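Local atomic coordinates of protease Do-like 2, chloroplastic (Arabidopsis thaliana, PDB entry 4FLN), a protein that acts as a chloroplast serine protease that makes the primary cut in the photodamaged D1 protein of photosystem II. Residues B[313-316]-B[320-323]; B[301-306]-B[322-327]; B[177-180]-B[185-188]. All blocks are in the same frame, centred on the assembly; numbering follows the deposited sequence.

Interaction 1: residues B[313-316]-B[320-323]; sequences TVPF and ERIA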
loop_
_atom_site.group_PDB
_atom_site.type_symbol
_atom_site.label_atom_id
_atom_site.label_comp_id
_atom_site.label_asym_id
_atom_site.label_seq_id
_atom_site.Cartn_x
_atom_site.Cartn_y
_atom_site.Cartn_z
ATOM N N THR B 313 17.878 1.778 -38.817
ATOM C CA THR B 313 18.644 0.541 -38.987
ATOM C C THR B 313 19.625 0.536 -40.159
ATOM O O THR B 313 19.753 1.512 -40.889
ATOM C CB THR B 313 17.737 -0.701 -39.017
ATOM O OG1 THR B 313 17.415 -1.047 -40.372
ATOM C CG2 THR B 313 16.463 -0.425 -38.229
ATOM N N VAL B 314 20.274 -0.605 -40.354
ATOM C CA VAL B 314 21.467 -0.698 -41.183
ATOM C C VAL B 314 21.878 -2.171 -41.306
ATOM O O VAL B 314 21.721 -2.939 -40.365
ATOM C CB VAL B 314 22.619 0.099 -40.529
ATOM C CG1 VAL B 314 23.692 -0.835 -40.009
ATOM C CG2 VAL B 314 23.208 1.124 -41.500
ATOM N N PRO B 315 22.377 -2.578 -42.483
ATOM C CA PRO B 315 22.827 -3.962 -42.682
ATOM C C PRO B 315 23.789 -4.446 -41.595
ATOM O O PRO B 315 24.726 -3.746 -41.215
ATOM C CB PRO B 315 23.527 -3.917 -44.052
ATOM C CG PRO B 315 23.620 -2.456 -44.425
ATOM C CD PRO B 315 22.487 -1.790 -43.720
ATOM N N PHE B 316 23.549 -5.653 -41.101
ATOM C CA PHE B 316 24.264 -6.150 -39.938
ATOM C C PHE B 316 24.979 -7.449 -40.284
ATOM O O PHE B 316 26.195 -7.482 -40.467
ATOM C CB PHE B 316 23.252 -6.369 -38.806
ATOM C CG PHE B 316 23.844 -6.922 -37.543
ATOM C CD1 PHE B 316 25.200 -6.828 -37.291
ATOM C CD2 PHE B 316 23.033 -7.549 -36.610
ATOM C CE1 PHE B 316 25.734 -7.344 -36.128
ATOM C CE2 PHE B 316 23.559 -8.073 -35.452
ATOM C CZ PHE B 316 24.911 -7.971 -35.207
ATOM N N GLU B 320 20.019 -10.051 -41.261
ATOM C CA GLU B 320 19.691 -9.167 -40.144
ATOM C C GLU B 320 19.984 -7.683 -40.372
ATOM O O GLU B 320 20.844 -7.314 -41.171
ATOM C CB GLU B 320 20.422 -9.637 -38.880
ATOM C CG GLU B 320 20.296 -11.132 -38.599
ATOM C CD GLU B 320 20.865 -11.539 -37.243
ATOM O OE1 GLU B 320 21.146 -12.742 -37.054
ATOM O OE2 GLU B 320 21.028 -10.662 -36.366
ATOM N N ARG B 321 19.261 -6.839 -39.646
ATOM C CA ARG B 321 19.549 -5.410 -39.604
ATOM C C ARG B 321 19.854 -4.977 -38.168
ATOM O O ARG B 321 19.553 -5.699 -37.222
ATOM C CB ARG B 321 18.392 -4.597 -40.189
ATOM C CG ARG B 321 18.126 -4.887 -41.657
ATOM C CD ARG B 321 17.280 -3.799 -42.317
ATOM N NE ARG B 321 18.024 -2.575 -42.624
ATOM C CZ ARG B 321 18.791 -2.413 -43.701
ATOM N NH1 ARG B 321 18.937 -3.404 -44.568
ATOM N NH2 ARG B 321 19.419 -1.265 -43.911
ATOM N N ILE B 322 20.477 -3.812 -38.014
ATOM C CA ILE B 322 20.867 -3.316 -36.693
ATOM C C ILE B 322 20.763 -1.799 -36.591
ATOM O O ILE B 322 21.038 -1.069 -37.549
ATOM C CB ILE B 322 22.311 -3.721 -36.332
ATOM C CG1 ILE B 322 22.566 -3.546 -34.836
ATOM C CG2 ILE B 322 23.315 -2.924 -37.152
ATOM C CD1 ILE B 322 21.724 -4.455 -33.962
ATOM N N ALA B 323 20.379 -1.326 -35.415
ATOM C CA ALA B 323 20.309 0.104 -35.177
ATOM C C ALA B 323 21.635 0.763 -35.542
ATOM O O ALA B 323 22.721 0.260 -35.237
ATOM C CB ALA B 323 19.939 0.396 -33.738
#
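Val-314 and Ile-322 pair across a short antiparallel beta hairpin of the first PDZ domain. The axes of its two short strands make an angle of 138°, so they are well splayed from antiparallel.

Two backbone hydrogen bonds hold the hairpin. Ile-322 N donates to Val-314 O at 2.8 Å. Nearer the turn, Phe-316 N donates to Glu-320 O at 3.2 Å.

The polar side-chain contact belongs to Arg-321. Its chain bends at chi3 (76°), which folds the guanidinium back across the neighbouring strand. There one face lies over the peptide between Val-314 and Pro-315, with CZ of Arg-321 3.8 Å from Pro-315 N. At the edge of the group, NE of Arg-321 donates to Thr-313 OG1 at 2.8 Å, almost exactly in the guanidinium plane. That hydroxyl also hydrogen-bonds Asp-107 of the second subunit, so it ties the hairpin into the assembly. An alanine in place of Arg-321 would probably leave Thr-313 OG1 without this N-H partner and uncover the peptide before Pro-315.

Apolar contacts gather on the side of the hairpin that carries Val-314 and Ile-322. Ile-322 CG2 meets Val-314 CG1 at 3.6 Å. CB of Ile-322 lies 3.7 Å from CB of Phe-316, and its CG1 branch comes over one face of the Phe-316 ring. This ring also meets Tyr-326.

Glu-320 runs alongside Phe-316 in an extended form. OE1 makes a salt bridge with Arg-317. The carboxylate stands nearly perpendicular to the ring, and OE2 of Glu-320 is 3.7 Å from Phe-316 CD2.

Interaction 2: residues B[301-306]-B[322-327]; sequences VSFDDL and IAFRYL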
loop_
_atom_site.group_PDB
_atom_site.type_symbol
_atom_site.label_atom_id
_atom_site.label_comp_id
_atom_site.label_asym_id
_atom_site.label_seq_id
_atom_site.Cartn_x
_atom_site.Cartn_y
_atom_site.Cartn_z
ATOM N N VAL B 301 22.478 9.575 -44.573
ATOM C CA VAL B 301 22.054 8.633 -45.594
ATOM C C VAL B 301 22.929 7.363 -45.562
ATOM O O VAL B 301 22.428 6.242 -45.580
ATOM C CB VAL B 301 21.971 9.313 -46.976
ATOM C CG1 VAL B 301 22.533 8.420 -48.052
ATOM C CG2 VAL B 301 20.518 9.711 -47.270
ATOM N N SER B 302 24.238 7.543 -45.618
ATOM C CA SER B 302 25.145 6.422 -45.432
ATOM C C SER B 302 26.071 6.652 -44.243
ATOM O O SER B 302 26.232 7.776 -43.777
ATOM C CB SER B 302 25.971 6.190 -46.695
ATOM O OG SER B 302 26.543 7.404 -47.160
ATOM N N PHE B 303 26.648 5.573 -43.731
ATOM C CA PHE B 303 27.680 5.670 -42.716
ATOM C C PHE B 303 28.738 4.634 -43.057
ATOM O O PHE B 303 28.436 3.445 -43.066
ATOM C CB PHE B 303 27.065 5.400 -41.347
ATOM C CG PHE B 303 28.031 5.475 -40.212
ATOM C CD1 PHE B 303 28.047 6.574 -39.374
ATOM C CD2 PHE B 303 28.909 4.440 -39.964
ATOM C CE1 PHE B 303 28.920 6.637 -38.314
ATOM C CE2 PHE B 303 29.797 4.501 -38.906
ATOM C CZ PHE B 303 29.801 5.600 -38.078
ATOM N N ASP B 304 29.969 5.067 -43.326
ATOM C CA ASP B 304 31.019 4.158 -43.800
ATOM C C ASP B 304 30.505 3.308 -44.968
ATOM O O ASP B 304 30.788 2.112 -45.049
ATOM C CB ASP B 304 31.525 3.241 -42.675
ATOM C CG ASP B 304 32.588 3.904 -41.783
ATOM O OD1 ASP B 304 33.135 4.967 -42.158
ATOM O OD2 ASP B 304 32.887 3.343 -40.700
ATOM N N ASP B 305 29.736 3.942 -45.849
ATOM C CA ASP B 305 29.151 3.312 -47.045
ATOM C C ASP B 305 28.150 2.178 -46.784
ATOM O O ASP B 305 27.863 1.378 -47.679
ATOM C CB ASP B 305 30.241 2.836 -48.019
ATOM C CG ASP B 305 31.090 3.979 -48.552
ATOM O OD1 ASP B 305 30.589 4.758 -49.394
ATOM O OD2 ASP B 305 32.262 4.095 -48.130
ATOM N N LEU B 306 27.588 2.138 -45.581
ATOM C CA LEU B 306 26.410 1.320 -45.318
ATOM C C LEU B 306 25.202 2.249 -45.310
ATOM O O LEU B 306 25.225 3.295 -44.666
ATOM C CB LEU B 306 26.529 0.583 -43.980
ATOM C CG LEU B 306 27.639 -0.467 -43.855
ATOM C CD1 LEU B 306 27.879 -0.847 -42.402
ATOM C CD2 LEU B 306 27.328 -1.706 -44.697
ATOM N N ILE B 322 20.477 -3.812 -38.014
ATOM C CA ILE B 322 20.867 -3.316 -36.693
ATOM C C ILE B 322 20.763 -1.799 -36.591
ATOM O O ILE B 322 21.038 -1.069 -37.549
ATOM C CB ILE B 322 22.311 -3.721 -36.332
ATOM C CG1 ILE B 322 22.566 -3.546 -34.836
ATOM C CG2 ILE B 322 23.315 -2.924 -37.152
ATOM C CD1 ILE B 322 21.724 -4.455 -33.962
ATOM N N ALA B 323 20.379 -1.326 -35.415
ATOM C CA ALA B 323 20.309 0.104 -35.177
ATOM C C ALA B 323 21.635 0.763 -35.542
ATOM O O ALA B 323 22.721 0.260 -35.237
ATOM C CB ALA B 323 19.939 0.396 -33.738
ATOM N N PHE B 324 21.510 1.898 -36.213
ATOM C CA PHE B 324 22.622 2.696 -36.683
ATOM C C PHE B 324 23.659 2.875 -35.570
ATOM O O PHE B 324 24.872 2.807 -35.817
ATOM C CB PHE B 324 22.034 4.032 -37.130
ATOM C CG PHE B 324 23.037 5.035 -37.544
ATOM C CD1 PHE B 324 24.264 4.649 -38.027
ATOM C CD2 PHE B 324 22.747 6.382 -37.439
ATOM C CE1 PHE B 324 25.188 5.590 -38.396
ATOM C CE2 PHE B 324 23.664 7.327 -37.807
ATOM C CZ PHE B 324 24.886 6.937 -38.286
ATOM N N ARG B 325 23.183 3.065 -34.339
ATOM C CA ARG B 325 24.075 3.230 -33.193
ATOM C C ARG B 325 25.213 2.199 -33.158
ATOM O O ARG B 325 26.357 2.545 -32.845
ATOM C CB ARG B 325 23.286 3.188 -31.882
ATOM C CG ARG B 325 22.669 4.540 -31.486
ATOM C CD ARG B 325 21.659 4.418 -30.339
ATOM N NE ARG B 325 20.432 3.756 -30.781
ATOM C CZ ARG B 325 19.494 3.287 -29.966
ATOM N NH1 ARG B 325 19.634 3.399 -28.650
ATOM N NH2 ARG B 325 18.417 2.697 -30.469
ATOM N N TYR B 326 24.904 0.944 -33.489
ATOM C CA TYR B 326 25.902 -0.124 -33.429
ATOM C C TYR B 326 27.215 0.205 -34.148
ATOM O O TYR B 326 28.296 0.001 -33.593
ATOM C CB TYR B 326 25.342 -1.456 -33.947
ATOM C CG TYR B 326 26.417 -2.517 -34.109
ATOM C CD1 TYR B 326 26.912 -2.849 -35.364
ATOM C CD2 TYR B 326 26.963 -3.158 -33.000
ATOM C CE1 TYR B 326 27.900 -3.799 -35.512
ATOM C CE2 TYR B 326 27.961 -4.113 -33.139
ATOM C CZ TYR B 326 28.424 -4.428 -34.398
ATOM O OH TYR B 326 29.413 -5.378 -34.548
ATOM N N LEU B 327 27.129 0.699 -35.381
ATOM C CA LEU B 327 28.339 1.034 -36.123
ATOM C C LEU B 327 29.132 2.059 -35.342
ATOM O O LEU B 327 30.335 1.923 -35.153
ATOM C CB LEU B 327 28.008 1.593 -37.507
ATOM C CG LEU B 327 27.378 0.603 -38.479
ATOM C CD1 LEU B 327 27.114 1.265 -39.822
ATOM C CD2 LEU B 327 28.289 -0.597 -38.623
#
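Phe-303 overlaps Phe-324 in an offset edge-to-face stack. The edge of Phe-324 is turned toward the face of Phe-303. The ring centres are 5.1 Å apart and the planes meet at 73°. The CG side of the Phe-303 ring lies near the plane of Phe-324. The closest carbon-to-carbon approach of the two rings is too short to be trusted, so the detail of their fit is doubtful. In Phe-303, CG stands anti to the backbone N (chi1 -180°), which carries the ring out from its strand toward 322-327.

Leu-327 meets the same phenylalanine through other atoms. Its CB lies 3.7 Å from Phe-303 CE2. Its CD1 methyl lies 3.7 Å from Phe-303 CD2. The two side chains run antiparallel, flank against flank. Leu-327 also uses its methyl groups on Leu-306, whose CD1 lies 3.8 Å from Leu-327 CD2.

A type I' beta turn brings Phe-303 and Leu-306 together. Phe-303 N donates to Leu-306 O at 2.8 Å, and Leu-306 N returns a bond to Phe-303 O at 3.0 Å. Both side chains leave the turn toward residues 322-327. No hydrogen bond crosses between the segments, and the contact is purely apolar.

The two phenylalanines are buried in the first PDZ domain; the two leucines are partly exposed. Phe-303 also packs on Ala-337 and Ile-339 of strand 336-343. Phe-324 continues onto Leu-255 and Val-308. Strand 313-315 covers another part, with Pro-315 against Leu-306 and Val-314 against Leu-327. Leu-327 of helix 325-329 lies between the end of strand 299-303 and the small hairpin of strands 313-315 and 321-323.

Interaction 3: residues B[177-180]-B[185-188]; sequences TSYA and DLLG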
loop_
_atom_site.group_PDB
_atom_site.type_symbol
_atom_site.label_atom_id
_atom_site.label_comp_id
_atom_site.label_asym_id
_atom_site.label_seq_id
_atom_site.Cartn_x
_atom_site.Cartn_y
_atom_site.Cartn_z
ATOM N N THR B 177 21.152 -2.008 -26.411
ATOM C CA THR B 177 20.536 -1.579 -25.152
ATOM C C THR B 177 21.478 -0.656 -24.382
ATOM O O THR B 177 22.514 -0.255 -24.904
ATOM C CB THR B 177 20.173 -2.781 -24.256
ATOM O OG1 THR B 177 21.268 -3.706 -24.232
ATOM C CG2 THR B 177 18.925 -3.490 -24.780
ATOM N N SER B 178 21.116 -0.310 -23.148
ATOM C CA SER B 178 21.997 0.495 -22.297
ATOM C C SER B 178 22.597 -0.353 -21.178
ATOM O O SER B 178 21.886 -1.118 -20.532
ATOM C CB SER B 178 21.249 1.694 -21.712
ATOM O OG SER B 178 20.305 1.289 -20.739
ATOM N N TYR B 179 23.909 -0.242 -20.973
ATOM C CA TYR B 179 24.583 -1.016 -19.922
ATOM C C TYR B 179 24.729 -0.294 -18.572
ATOM O O TYR B 179 25.059 -0.916 -17.556
ATOM C CB TYR B 179 25.953 -1.510 -20.406
ATOM C CG TYR B 179 25.866 -2.717 -21.296
ATOM C CD1 TYR B 179 25.300 -3.899 -20.836
ATOM C CD2 TYR B 179 26.342 -2.681 -22.599
ATOM C CE1 TYR B 179 25.208 -5.010 -21.651
ATOM C CE2 TYR B 179 26.257 -3.788 -23.423
ATOM C CZ TYR B 179 25.692 -4.947 -22.942
ATOM O OH TYR B 179 25.607 -6.049 -23.751
ATOM N N ALA B 180 24.469 1.010 -18.569
ATOM C CA ALA B 180 24.590 1.825 -17.366
ATOM C C ALA B 180 23.566 2.933 -17.472
ATOM O O ALA B 180 23.340 3.461 -18.562
ATOM C CB ALA B 180 25.985 2.398 -17.247
ATOM N N ASP B 185 24.643 3.241 -25.248
ATOM C CA ASP B 185 23.902 2.140 -25.858
ATOM C C ASP B 185 24.830 1.251 -26.669
ATOM O O ASP B 185 25.400 1.679 -27.668
ATOM C CB ASP B 185 22.761 2.651 -26.741
ATOM C CG ASP B 185 21.430 2.711 -26.004
ATOM O OD1 ASP B 185 21.402 3.236 -24.870
ATOM O OD2 ASP B 185 20.410 2.228 -26.552
ATOM N N LEU B 186 24.966 0.008 -26.230
ATOM C CA LEU B 186 25.851 -0.942 -26.871
ATOM C C LEU B 186 25.110 -2.232 -27.218
ATOM O O LEU B 186 24.041 -2.512 -26.688
ATOM C CB LEU B 186 27.027 -1.255 -25.957
ATOM C CG LEU B 186 27.780 -0.055 -25.387
ATOM C CD1 LEU B 186 28.815 -0.517 -24.383
ATOM C CD2 LEU B 186 28.435 0.748 -26.498
ATOM N N LEU B 187 25.681 -3.021 -28.117
ATOM C CA LEU B 187 25.045 -4.262 -28.506
ATOM C C LEU B 187 24.904 -5.103 -27.238
ATOM O O LEU B 187 25.682 -4.938 -26.295
ATOM C CB LEU B 187 25.897 -4.970 -29.557
ATOM C CG LEU B 187 25.442 -6.285 -30.197
ATOM C CD1 LEU B 187 24.248 -6.071 -31.117
ATOM C CD2 LEU B 187 26.591 -6.897 -30.975
ATOM N N GLY B 188 23.890 -5.963 -27.197
ATOM C CA GLY B 188 23.680 -6.851 -26.071
ATOM C C GLY B 188 22.932 -8.100 -26.487
ATOM O O GLY B 188 22.195 -8.080 -27.467
#
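The hydroxyl of Tyr-179 donates to Leu-187 O at 2.8 Å. It approaches in the carbonyl plane, on a lone pair. Val-230 O is a weaker second acceptor near the same hydroxyl, whose single proton goes to Leu-187 O. Two backbone carbonyls thus lie about the end of this buried side chain. With CG anti to the carbonyl carbon (chi1 -79°), the ring is carried across to residues 186-188. Its edge meets Leu-186. CE2 of Tyr-179 lies 3.7 Å from Leu-186 CB, and CD2 lies 3.7 Å from Leu-186 CD1. The leucine side chain runs roughly perpendicular to that of the tyrosine. Gly-188 CA also lies beside the hydroxyl.

The segments belong to the beta hairpin of strands 165-178 and 185-191, in the second six-stranded barrel of the trypsin-like protease fold. Thr-177 and Leu-186 form an antiparallel hydrogen-bonded pair. Thr-177 N donates to Leu-186 O at 2.9 Å, nearly straight at 169°. Leu-186 N donates back to Thr-177 O at 2.8 Å, with a more bent angle of 135° at the hydrogen.

Beyond this pair, Asp-185 lies close to the backbone of Thr-177 and to Ser-178, whose CB is 3.5 Å from OD1 of Asp-185. The main polar partner of the carboxylate is Arg-325, which forms a salt bridge with OD2.

Leu-186 also packs on Cys-121, Val-235 and a side chain of the bound peptide. The side chain of Tyr-179 comes within about 5 Å of that of Asp-122, probably the aspartate of the charge relay.

Interactions 1 and 2 are neighbours in the first PDZ domain, centres about 8 Å apart. They share Ile-322 and Ala-323, and Pro-315 CG packs on Leu-306 CD2 at 3.8 Å. Interaction 3 lies in the protease domain, about 16 Å from interaction 1 and about 17 Å from interaction 2, centre to centre. Its Tyr-179 side chain is about 9 Å from that of His-91, probably of the charge relay. Across the domain interface, Arg-325 forms the salt bridge to Asp-185, Tyr-326 CE2 packs on Leu-187 CD2 at 3.8 Å, and Ile-322 CD1 lies 4.1 Å from Leu-187 CD1. The bound peptide touches Arg-325 and Leu-186. Interactions 1 and 2 lie away from the active site.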